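Local coordinates for protein dihydroorotase (Saccharomyces cerevisiae S288C, PDB 6L0A) that catalyses the reversible, zinc-dependent cyclisation of N-carbamoyl-L-aspartate to dihydroorotate in de novo pyrimidine biosynthesis, at residues C11-M22 / F254-P263; I40-I48 / Y100-A110. One frame throughout, in Å; residues are numbered along the deposited sequence.

Contact 1: residues C11-M22 / F254-P263. With ZN (zinc ion), chain K; LMR ((2S)-2-hydroxybutanedioic acid), chain M.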
loop_
_atom_site.group_PDB
_atom_site.type_symbol
_atom_site.label_atom_id
_atom_site.label_comp_id
_atom_site.label_asym_id
_atom_site.label_seq_id
_atom_site.Cartn_x
_atom_site.Cartn_y
_atom_site.Cartn_z
ATOM N N CYS C 11 0.635 21.092 -22.495
ATOM C CA CYS C 11 1.145 19.772 -22.842
ATOM C C CYS C 11 1.107 18.839 -21.635
ATOM O O CYS C 11 1.417 19.230 -20.505
ATOM C CB CYS C 11 2.570 19.823 -23.384
ATOM S SG CYS C 11 3.736 20.795 -22.458
ATOM N N ASP C 12 0.739 17.595 -21.905
ATOM C CA ASP C 12 0.840 16.492 -20.950
ATOM C C ASP C 12 1.836 15.516 -21.560
ATOM O O ASP C 12 1.535 14.832 -22.546
ATOM C CB ASP C 12 -0.529 15.856 -20.710
ATOM C CG ASP C 12 -0.460 14.630 -19.824
ATOM O OD1 ASP C 12 0.651 14.251 -19.388
ATOM O OD2 ASP C 12 -1.532 14.050 -19.572
ATOM N N MET C 13 3.034 15.470 -20.999
ATOM C CA MET C 13 4.099 14.708 -21.632
ATOM C C MET C 13 4.168 13.259 -21.145
ATOM O O MET C 13 5.240 12.637 -21.210
ATOM C CB MET C 13 5.427 15.437 -21.440
ATOM C CG MET C 13 5.476 16.781 -22.226
ATOM S SD MET C 13 4.811 16.683 -23.916
ATOM C CE MET C 13 5.536 18.178 -24.624
ATOM N N HIS C 14 3.043 12.677 -20.720
ATOM C CA HIS C 14 3.043 11.270 -20.293
ATOM C C HIS C 14 1.595 10.761 -20.261
ATOM O O HIS C 14 0.942 10.824 -19.223
ATOM C CB HIS C 14 3.707 11.127 -18.934
ATOM C CG HIS C 14 4.111 9.723 -18.606
ATOM N ND1 HIS C 14 5.349 9.406 -18.091
ATOM C CD2 HIS C 14 3.443 8.549 -18.725
ATOM C CE1 HIS C 14 5.424 8.099 -17.901
ATOM N NE2 HIS C 14 4.279 7.556 -18.273
ATOM N N VAL C 15 1.125 10.227 -21.393
ATOM C CA VAL C 15 -0.287 9.880 -21.579
ATOM C C VAL C 15 -0.410 8.423 -22.003
ATOM O O VAL C 15 0.318 7.968 -22.892
ATOM C CB VAL C 15 -0.962 10.794 -22.628
ATOM C CG1 VAL C 15 -2.348 10.279 -22.986
ATOM C CG2 VAL C 15 -1.061 12.221 -22.103
ATOM N N HIS C 16 -1.350 7.696 -21.387
ATOM C CA HIS C 16 -1.773 6.378 -21.848
ATOM C C HIS C 16 -3.192 6.467 -22.398
ATOM O O HIS C 16 -4.109 6.887 -21.680
ATOM C CB HIS C 16 -1.732 5.351 -20.703
ATOM C CG HIS C 16 -0.358 5.098 -20.157
ATOM N ND1 HIS C 16 0.491 4.146 -20.682
ATOM C CD2 HIS C 16 0.314 5.681 -19.134
ATOM C CE1 HIS C 16 1.630 4.159 -20.008
ATOM N NE2 HIS C 16 1.549 5.082 -19.062
ATOM N N VAL C 17 -3.389 6.052 -23.654
ATOM C CA VAL C 17 -4.730 5.988 -24.232
ATOM C C VAL C 17 -5.118 4.588 -24.675
ATOM O O VAL C 17 -6.218 4.408 -25.208
ATOM C CB VAL C 17 -4.915 6.978 -25.405
ATOM C CG1 VAL C 17 -4.864 8.429 -24.915
ATOM C CG2 VAL C 17 -3.888 6.712 -26.493
ATOM N N ARG C 18 -4.261 3.588 -24.473
ATOM C CA ARG C 18 -4.627 2.176 -24.688
ATOM C C ARG C 18 -5.019 1.965 -26.160
ATOM O O ARG C 18 -4.496 2.635 -27.063
ATOM C CB ARG C 18 -5.709 1.747 -23.693
ATOM C CG ARG C 18 -5.503 2.201 -22.252
ATOM C CD ARG C 18 -4.267 1.570 -21.640
ATOM N NE ARG C 18 -4.284 1.742 -20.187
ATOM C CZ ARG C 18 -3.207 1.669 -19.413
ATOM N NH1 ARG C 18 -2.009 1.421 -19.944
ATOM N NH2 ARG C 18 -3.332 1.853 -18.103
ATOM N N GLU C 19 -5.931 1.014 -26.408
ATOM C CA GLU C 19 -6.380 0.667 -27.754
ATOM C C GLU C 19 -7.883 0.390 -27.724
ATOM O O GLU C 19 -8.531 0.476 -26.675
ATOM C CB GLU C 19 -5.599 -0.534 -28.300
ATOM C CG GLU C 19 -4.153 -0.223 -28.692
ATOM C CD GLU C 19 -3.525 -1.306 -29.560
ATOM O OE1 GLU C 19 -2.963 -2.281 -29.001
ATOM O OE2 GLU C 19 -3.591 -1.181 -30.804
ATOM N N GLY C 20 -8.450 0.083 -28.894
ATOM C CA GLY C 20 -9.843 -0.352 -28.962
ATOM C C GLY C 20 -10.829 0.609 -28.324
ATOM O O GLY C 20 -10.705 1.835 -28.424
ATOM N N ALA C 21 -11.832 0.040 -27.649
ATOM C CA ALA C 21 -12.902 0.854 -27.075
ATOM C C ALA C 21 -12.383 1.790 -25.994
ATOM O O ALA C 21 -12.863 2.924 -25.866
ATOM C CB ALA C 21 -14.006 -0.041 -26.503
ATOM N N MET C 22 -11.423 1.332 -25.184
ATOM C CA MET C 22 -10.866 2.212 -24.165
ATOM C C MET C 22 -10.251 3.447 -24.809
ATOM O O MET C 22 -10.440 4.568 -24.325
ATOM C CB MET C 22 -9.829 1.461 -23.326
ATOM C CG MET C 22 -9.188 2.318 -22.240
ATOM S SD MET C 22 -10.383 2.834 -21.000
ATOM C CE MET C 22 -10.348 1.408 -19.881
ATOM N N PHE C 254 8.214 19.493 -15.248
ATOM C CA PHE C 254 6.993 19.862 -15.949
ATOM C C PHE C 254 6.006 18.706 -15.888
ATOM O O PHE C 254 6.309 17.629 -15.374
ATOM C CB PHE C 254 7.268 20.319 -17.400
ATOM C CG PHE C 254 8.135 19.390 -18.213
ATOM C CD1 PHE C 254 9.497 19.617 -18.333
ATOM C CD2 PHE C 254 7.575 18.325 -18.912
ATOM C CE1 PHE C 254 10.296 18.786 -19.114
ATOM C CE2 PHE C 254 8.369 17.492 -19.693
ATOM C CZ PHE C 254 9.731 17.725 -19.791
ATOM N N PHE C 255 4.805 18.961 -16.405
ATOM C CA PHE C 255 3.652 18.094 -16.190
ATOM C C PHE C 255 3.685 16.881 -17.105
ATOM O O PHE C 255 3.784 17.018 -18.329
ATOM C CB PHE C 255 2.365 18.877 -16.443
ATOM C CG PHE C 255 1.103 18.075 -16.286
ATOM C CD1 PHE C 255 0.863 17.345 -15.134
ATOM C CD2 PHE C 255 0.132 18.091 -17.286
ATOM C CE1 PHE C 255 -0.319 16.634 -14.990
ATOM C CE2 PHE C 255 -1.054 17.391 -17.144
ATOM C CZ PHE C 255 -1.280 16.662 -15.986
ATOM N N GLY C 256 3.573 15.697 -16.508
ATOM C CA GLY C 256 3.249 14.491 -17.255
ATOM C C GLY C 256 2.270 13.712 -16.406
ATOM O O GLY C 256 2.624 13.308 -15.296
ATOM N N SER C 257 1.040 13.524 -16.875
ATOM C CA SER C 257 0.004 13.017 -15.978
ATOM C C SER C 257 0.239 11.564 -15.597
ATOM O O SER C 257 -0.134 11.142 -14.494
ATOM C CB SER C 257 -1.372 13.152 -16.630
ATOM O OG SER C 257 -1.492 12.306 -17.758
ATOM N N ASP C 258 0.824 10.785 -16.498
ATOM C CA ASP C 258 0.756 9.329 -16.417
ATOM C C ASP C 258 -0.680 8.878 -16.182
ATOM O O ASP C 258 -0.943 7.952 -15.415
ATOM C CB ASP C 258 1.682 8.774 -15.328
ATOM C CG ASP C 258 1.908 7.281 -15.479
ATOM O OD1 ASP C 258 1.645 6.775 -16.587
ATOM O OD2 ASP C 258 2.296 6.603 -14.495
ATOM N N SER C 259 -1.631 9.562 -16.821
ATOM C CA SER C 259 -3.006 9.078 -16.755
ATOM C C SER C 259 -3.070 7.680 -17.363
ATOM O O SER C 259 -2.645 7.470 -18.505
ATOM C CB SER C 259 -3.954 10.036 -17.472
ATOM O OG SER C 259 -5.267 9.504 -17.476
ATOM N N ALA C 260 -3.582 6.723 -16.586
ATOM C CA ALA C 260 -3.496 5.300 -16.902
ATOM C C ALA C 260 -4.882 4.695 -16.750
ATOM O O ALA C 260 -5.265 4.267 -15.653
ATOM C CB ALA C 260 -2.496 4.592 -15.990
ATOM N N PRO C 261 -5.660 4.634 -17.833
ATOM C CA PRO C 261 -7.044 4.141 -17.730
ATOM C C PRO C 261 -7.095 2.636 -17.493
ATOM O O PRO C 261 -6.462 1.855 -18.206
ATOM C CB PRO C 261 -7.659 4.513 -19.088
ATOM C CG PRO C 261 -6.659 5.415 -19.766
ATOM C CD PRO C 261 -5.325 5.095 -19.190
ATOM N N HIS C 262 -7.879 2.233 -16.492
ATOM C CA HIS C 262 -8.201 0.835 -16.277
ATOM C C HIS C 262 -9.699 0.684 -16.050
ATOM O O HIS C 262 -10.306 1.503 -15.349
ATOM C CB HIS C 262 -7.453 0.269 -15.061
ATOM C CG HIS C 262 -5.978 0.186 -15.258
ATOM N ND1 HIS C 262 -5.389 -0.781 -16.039
ATOM C CD2 HIS C 262 -4.971 0.955 -14.783
ATOM C CE1 HIS C 262 -4.078 -0.608 -16.038
ATOM N NE2 HIS C 262 -3.802 0.446 -15.293
ATOM N N PRO C 263 -10.315 -0.338 -16.634
ATOM C CA PRO C 263 -11.706 -0.632 -16.289
ATOM C C PRO C 263 -11.790 -1.004 -14.819
ATOM O O PRO C 263 -10.871 -1.603 -14.257
ATOM C CB PRO C 263 -12.060 -1.809 -17.198
ATOM C CG PRO C 263 -10.758 -2.460 -17.502
ATOM C CD PRO C 263 -9.712 -1.379 -17.474
HETATM ZN ZN ZN K . 3.076 5.854 -17.737
HETATM C C1 LMR M . 2.836 3.164 -15.249
HETATM O O1A LMR M . 3.127 4.291 -15.730
HETATM O O1B LMR M . 3.649 2.672 -14.440
HETATM C C2 LMR M . 1.552 2.387 -15.625
HETATM O O2 LMR M . 0.647 2.142 -14.566
HETATM C C3 LMR M . 0.705 3.201 -16.545
HETATM C C4 LMR M . -0.092 2.100 -17.207
HETATM O O4A LMR M . -0.958 1.403 -16.574
HETATM O O4B LMR M . 0.197 1.939 -18.400
HETATM O O HOH W 1 4.092 19.486 -19.613
HETATM O O HOH W 2 -5.440 8.813 -20.062
#
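His14, His16 and Asp258 meet at one zinc ion. Both imidazoles bind it through NE2; Asp258 OD1 lies 2.0 Å from the zinc, and malate O1A lies 2.5 Å from the zinc. Carboxylated Lys98, shared with the second zinc, completes the site. The His14 ring and the Asp258 side chain run side by side, Asp258 CB resting over the ring face in a CH-pi contact, while Asp258 OD1 lies in the plane of the His16 ring, at its edge. Hydrogen bonds join the two segments next to the metal ligands. Asp12, its CG anti to the backbone N (chi1 175°), extends its carboxylate to Ser257: Asp12 OD1 accepts from Ser257 N at 2.6 Å, and OD2 receives Ser257 OG on its syn lone pair. His14 N reaches the same OD1 from the opposite face of the carboxylate, closing an Asx turn. His14 ND1 is held by Glu179. A side-on grip follows at Arg18, whose NE (2.9 Å) and NH2 both donate to Pro261 O, in the guanidinium plane. Arg18 NH1 donates to malate O4B at 2.7 Å, and Arg18 NH2 also donates to O4A. Apolar contacts include Met22 SD against Pro261 CB and Met13 CG near Phe254 CE2. The HxH pair and aspartate are amidohydrolase-barrel ligands; two bonds to Pro261 O fix the guanidinium's rotation so that NH1 and NH2 face the malate carboxylate, consistent with similar substrate binding.

Contact 2: residues I40-I48 / Y100-A110. With LMR ((2S)-2-hydroxybutanedioic acid), chain M.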
loop_
_atom_site.group_PDB
_atom_site.type_symbol
_atom_site.label_atom_id
_atom_site.label_comp_id
_atom_site.label_asym_id
_atom_site.label_seq_id
_atom_site.Cartn_x
_atom_site.Cartn_y
_atom_site.Cartn_z
ATOM N N ILE C 40 2.539 10.169 -26.121
ATOM C CA ILE C 40 1.775 8.924 -26.025
ATOM C C ILE C 40 2.704 7.769 -25.675
ATOM O O ILE C 40 3.645 7.465 -26.417
ATOM C CB ILE C 40 1.030 8.631 -27.337
ATOM C CG1 ILE C 40 0.078 9.782 -27.668
ATOM C CG2 ILE C 40 0.298 7.292 -27.280
ATOM C CD1 ILE C 40 -1.100 9.922 -26.667
ATOM N N MET C 41 2.406 7.082 -24.582
ATOM C CA MET C 41 3.294 6.018 -24.131
ATOM C C MET C 41 3.054 4.729 -24.921
ATOM O O MET C 41 1.976 4.521 -25.487
ATOM C CB MET C 41 3.101 5.797 -22.636
ATOM C CG MET C 41 3.696 6.949 -21.790
ATOM S SD MET C 41 5.467 7.109 -22.055
ATOM C CE MET C 41 5.878 8.726 -21.386
ATOM N N PRO C 42 4.054 3.830 -24.965
ATOM C CA PRO C 42 4.004 2.723 -25.931
ATOM C C PRO C 42 3.774 1.327 -25.355
ATOM O O PRO C 42 4.016 0.330 -26.045
ATOM C CB PRO C 42 5.394 2.801 -26.568
ATOM C CG PRO C 42 6.270 3.109 -25.393
ATOM C CD PRO C 42 5.435 4.050 -24.495
ATOM N N ASN C 43 3.354 1.217 -24.099
ATOM C CA ASN C 43 3.268 -0.096 -23.455
ATOM C C ASN C 43 1.927 -0.761 -23.790
ATOM O O ASN C 43 1.121 -1.121 -22.935
ATOM C CB ASN C 43 3.496 0.031 -21.950
ATOM C CG ASN C 43 2.457 0.888 -21.268
ATOM O OD1 ASN C 43 1.851 1.769 -21.890
ATOM N ND2 ASN C 43 2.235 0.635 -19.969
ATOM N N LEU C 44 1.708 -0.923 -25.097
ATOM C CA LEU C 44 0.601 -1.714 -25.602
ATOM C C LEU C 44 0.947 -3.204 -25.548
ATOM O O LEU C 44 2.055 -3.609 -25.162
ATOM C CB LEU C 44 0.262 -1.293 -27.032
ATOM C CG LEU C 44 0.039 0.203 -27.297
ATOM C CD1 LEU C 44 -0.458 0.449 -28.720
ATOM C CD2 LEU C 44 -0.938 0.767 -26.310
ATOM N N GLN C 45 -0.026 -4.024 -25.946
ATOM C CA GLN C 45 0.153 -5.458 -26.155
ATOM C C GLN C 45 -0.086 -5.757 -27.630
ATOM O O GLN C 45 -1.234 -5.672 -28.092
ATOM C CB GLN C 45 -0.813 -6.271 -25.293
ATOM C CG GLN C 45 -0.571 -6.190 -23.790
ATOM C CD GLN C 45 -1.405 -7.212 -23.027
ATOM O OE1 GLN C 45 -1.956 -8.148 -23.618
ATOM N NE2 GLN C 45 -1.505 -7.038 -21.717
ATOM N N PRO C 46 0.949 -6.059 -28.420
ATOM C CA PRO C 46 2.363 -6.027 -28.056
ATOM C C PRO C 46 2.852 -4.593 -27.959
ATOM O O PRO C 46 2.153 -3.700 -28.446
ATOM C CB PRO C 46 3.050 -6.756 -29.224
ATOM C CG PRO C 46 1.955 -7.307 -30.056
ATOM C CD PRO C 46 0.775 -6.450 -29.828
ATOM N N PRO C 47 4.018 -4.387 -27.345
ATOM C CA PRO C 47 4.566 -3.029 -27.233
ATOM C C PRO C 47 4.861 -2.451 -28.604
ATOM O O PRO C 47 5.138 -3.177 -29.563
ATOM C CB PRO C 47 5.860 -3.225 -26.435
ATOM C CG PRO C 47 6.184 -4.700 -26.572
ATOM C CD PRO C 47 4.858 -5.385 -26.664
ATOM N N ILE C 48 4.831 -1.125 -28.685
ATOM C CA ILE C 48 5.111 -0.447 -29.947
ATOM C C ILE C 48 6.615 -0.461 -30.187
ATOM O O ILE C 48 7.360 0.309 -29.573
ATOM C CB ILE C 48 4.587 0.989 -29.952
ATOM C CG1 ILE C 48 3.118 1.028 -29.548
ATOM C CG2 ILE C 48 4.835 1.592 -31.332
ATOM C CD1 ILE C 48 2.555 2.437 -29.551
ATOM N N TYR C 100 10.741 0.736 -19.703
ATOM C CA TYR C 100 10.066 0.124 -18.569
ATOM C C TYR C 100 10.980 -0.932 -17.962
ATOM O O TYR C 100 11.395 -1.854 -18.678
ATOM C CB TYR C 100 8.740 -0.517 -18.992
ATOM C CG TYR C 100 7.680 0.470 -19.424
ATOM C CD1 TYR C 100 6.849 1.074 -18.495
ATOM C CD2 TYR C 100 7.513 0.796 -20.767
ATOM C CE1 TYR C 100 5.883 1.977 -18.898
ATOM C CE2 TYR C 100 6.562 1.705 -21.174
ATOM C CZ TYR C 100 5.747 2.287 -20.242
ATOM O OH TYR C 100 4.800 3.203 -20.646
ATOM N N PRO C 101 11.345 -0.838 -16.683
ATOM C CA PRO C 101 12.017 -1.971 -16.035
ATOM C C PRO C 101 11.074 -3.162 -15.964
ATOM O O PRO C 101 9.912 -3.032 -15.568
ATOM C CB PRO C 101 12.372 -1.431 -14.642
ATOM C CG PRO C 101 12.391 0.068 -14.833
ATOM C CD PRO C 101 11.249 0.323 -15.786
ATOM N N ALA C 102 11.590 -4.326 -16.361
ATOM C CA ALA C 102 10.779 -5.533 -16.485
ATOM C C ALA C 102 10.033 -5.858 -15.197
ATOM O O ALA C 102 10.643 -6.020 -14.133
ATOM C CB ALA C 102 11.669 -6.711 -16.891
ATOM N N GLY C 103 8.709 -5.954 -15.308
ATOM C CA GLY C 103 7.866 -6.434 -14.239
ATOM C C GLY C 103 7.384 -5.378 -13.271
ATOM O O GLY C 103 6.537 -5.685 -12.418
ATOM N N VAL C 104 7.888 -4.149 -13.368
ATOM C CA VAL C 104 7.561 -3.159 -12.347
ATOM C C VAL C 104 6.153 -2.585 -12.515
ATOM O O VAL C 104 5.550 -2.157 -11.518
ATOM C CB VAL C 104 8.644 -2.068 -12.329
ATOM C CG1 VAL C 104 8.232 -0.877 -11.467
ATOM C CG2 VAL C 104 9.951 -2.657 -11.808
ATOM N N THR C 105 5.573 -2.619 -13.716
ATOM C CA THR C 105 4.291 -1.946 -13.893
ATOM C C THR C 105 3.537 -2.553 -15.079
ATOM O O THR C 105 3.898 -3.613 -15.598
ATOM C CB THR C 105 4.511 -0.436 -14.040
ATOM O OG1 THR C 105 3.248 0.233 -13.991
ATOM C CG2 THR C 105 5.225 -0.104 -15.341
ATOM N N THR C 106 2.466 -1.875 -15.487
ATOM C CA THR C 106 1.575 -2.382 -16.528
ATOM C C THR C 106 2.315 -2.654 -17.830
ATOM O O THR C 106 3.024 -1.792 -18.352
ATOM C CB THR C 106 0.459 -1.373 -16.787
ATOM O OG1 THR C 106 -0.190 -1.056 -15.549
ATOM C CG2 THR C 106 -0.548 -1.924 -17.794
ATOM N N ASN C 107 2.099 -3.850 -18.383
ATOM C CA ASN C 107 2.659 -4.229 -19.684
ATOM C C ASN C 107 4.156 -3.949 -19.755
ATOM O O ASN C 107 4.666 -3.422 -20.748
ATOM C CB ASN C 107 1.919 -3.523 -20.820
ATOM C CG ASN C 107 0.498 -4.014 -20.966
ATOM O OD1 ASN C 107 0.139 -5.058 -20.411
ATOM N ND2 ASN C 107 -0.328 -3.265 -21.711
ATOM N N SER C 108 4.867 -4.303 -18.684
ATOM C CA SER C 108 6.303 -4.110 -18.592
ATOM C C SER C 108 7.066 -5.424 -18.702
ATOM O O SER C 108 8.285 -5.437 -18.523
ATOM C CB SER C 108 6.665 -3.410 -17.271
ATOM O OG SER C 108 6.403 -4.253 -16.156
ATOM N N ALA C 109 6.377 -6.533 -18.978
ATOM C CA ALA C 109 7.053 -7.828 -18.939
ATOM C C ALA C 109 8.135 -7.922 -20.007
ATOM O O ALA C 109 9.125 -8.641 -19.826
ATOM C CB ALA C 109 6.034 -8.960 -19.090
ATOM N N ALA C 110 7.967 -7.206 -21.115
ATOM C CA ALA C 110 8.955 -7.137 -22.183
ATOM C C ALA C 110 10.044 -6.086 -21.928
ATOM O O ALA C 110 10.848 -5.825 -22.826
ATOM C CB ALA C 110 8.251 -6.849 -23.514
HETATM C C1 LMR M . 2.836 3.164 -15.249
HETATM O O1A LMR M . 3.127 4.291 -15.730
HETATM O O1B LMR M . 3.649 2.672 -14.440
HETATM C C2 LMR M . 1.552 2.387 -15.625
HETATM O O2 LMR M . 0.647 2.142 -14.566
HETATM C C3 LMR M . 0.705 3.201 -16.545
HETATM C C4 LMR M . -0.092 2.100 -17.207
HETATM O O4A LMR M . -0.958 1.403 -16.574
HETATM O O4B LMR M . 0.197 1.939 -18.400
HETATM O O HOH W 3 3.967 -4.396 -23.418
#
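The amide of Asn43 lies almost parallel to the Tyr100 ring, the two planes only 10° apart, although the side chains themselves cross at about a right angle. Asn43 CB sits 3.6 Å from Tyr100 CZ, and Tyr100 OH lies over the face of the Asn43 amide, 3.4 Å from Asn43 CG. With CG placed between the backbone N and the carbonyl carbon (chi1 62°), the Asn43 amide is swung toward the malate, and its ND2 spends both hydrogens. Asn43 ND2 donates to Thr106 O at 3.0 Å, from above that carbonyl's plane. Nearly straight, the other bond runs from Asn43 ND2 to malate O4B at 2.9 Å. Asn107 ND2 donates to Asn43 O at 2.9 Å within its own amide plane. Gln45 NE2 donates a hydrogen bond to Asn107 OD1 at 2.9 Å, coming from above the Asn107 amide plane. A water joins Leu44 O to Asn107 O. Thr105 OG1 and Thr106 OG1 hydrogen-bond to malate O1B and O4A, one at each carboxylate, while Tyr100 OH is bonded to the carboxylated lysine at position 98. Side-chain amides thus cross-link two irregular loops, and Asn43 is itself a ligand contact, which suggests that loop geometry and recognition of the dicarboxylate are coupled.

In the fold
From the N terminus, the chain enters contact 1 along strand 11-15 and turns into helix 20-32. Strand 37-40, parallel to 11-15, then delivers it to the loop of contact 2. That contact closes a loop of 51 residues at 100-110, beyond helix 82-90, and lies nested inside the far longer excursion that contact 1 closes at 254-263. Contact 1 joins the edge strands of the two parallel sheets, 11-15 and 253-255, as expected where a TIM-type barrel shuts; contact 2 joins the loop after strand 37-40 to the loop between helices 82-90 and 121-130. They touch directly, Val15 O probably accepting from Met41 N at 2.8 Å, and they share the malate between them.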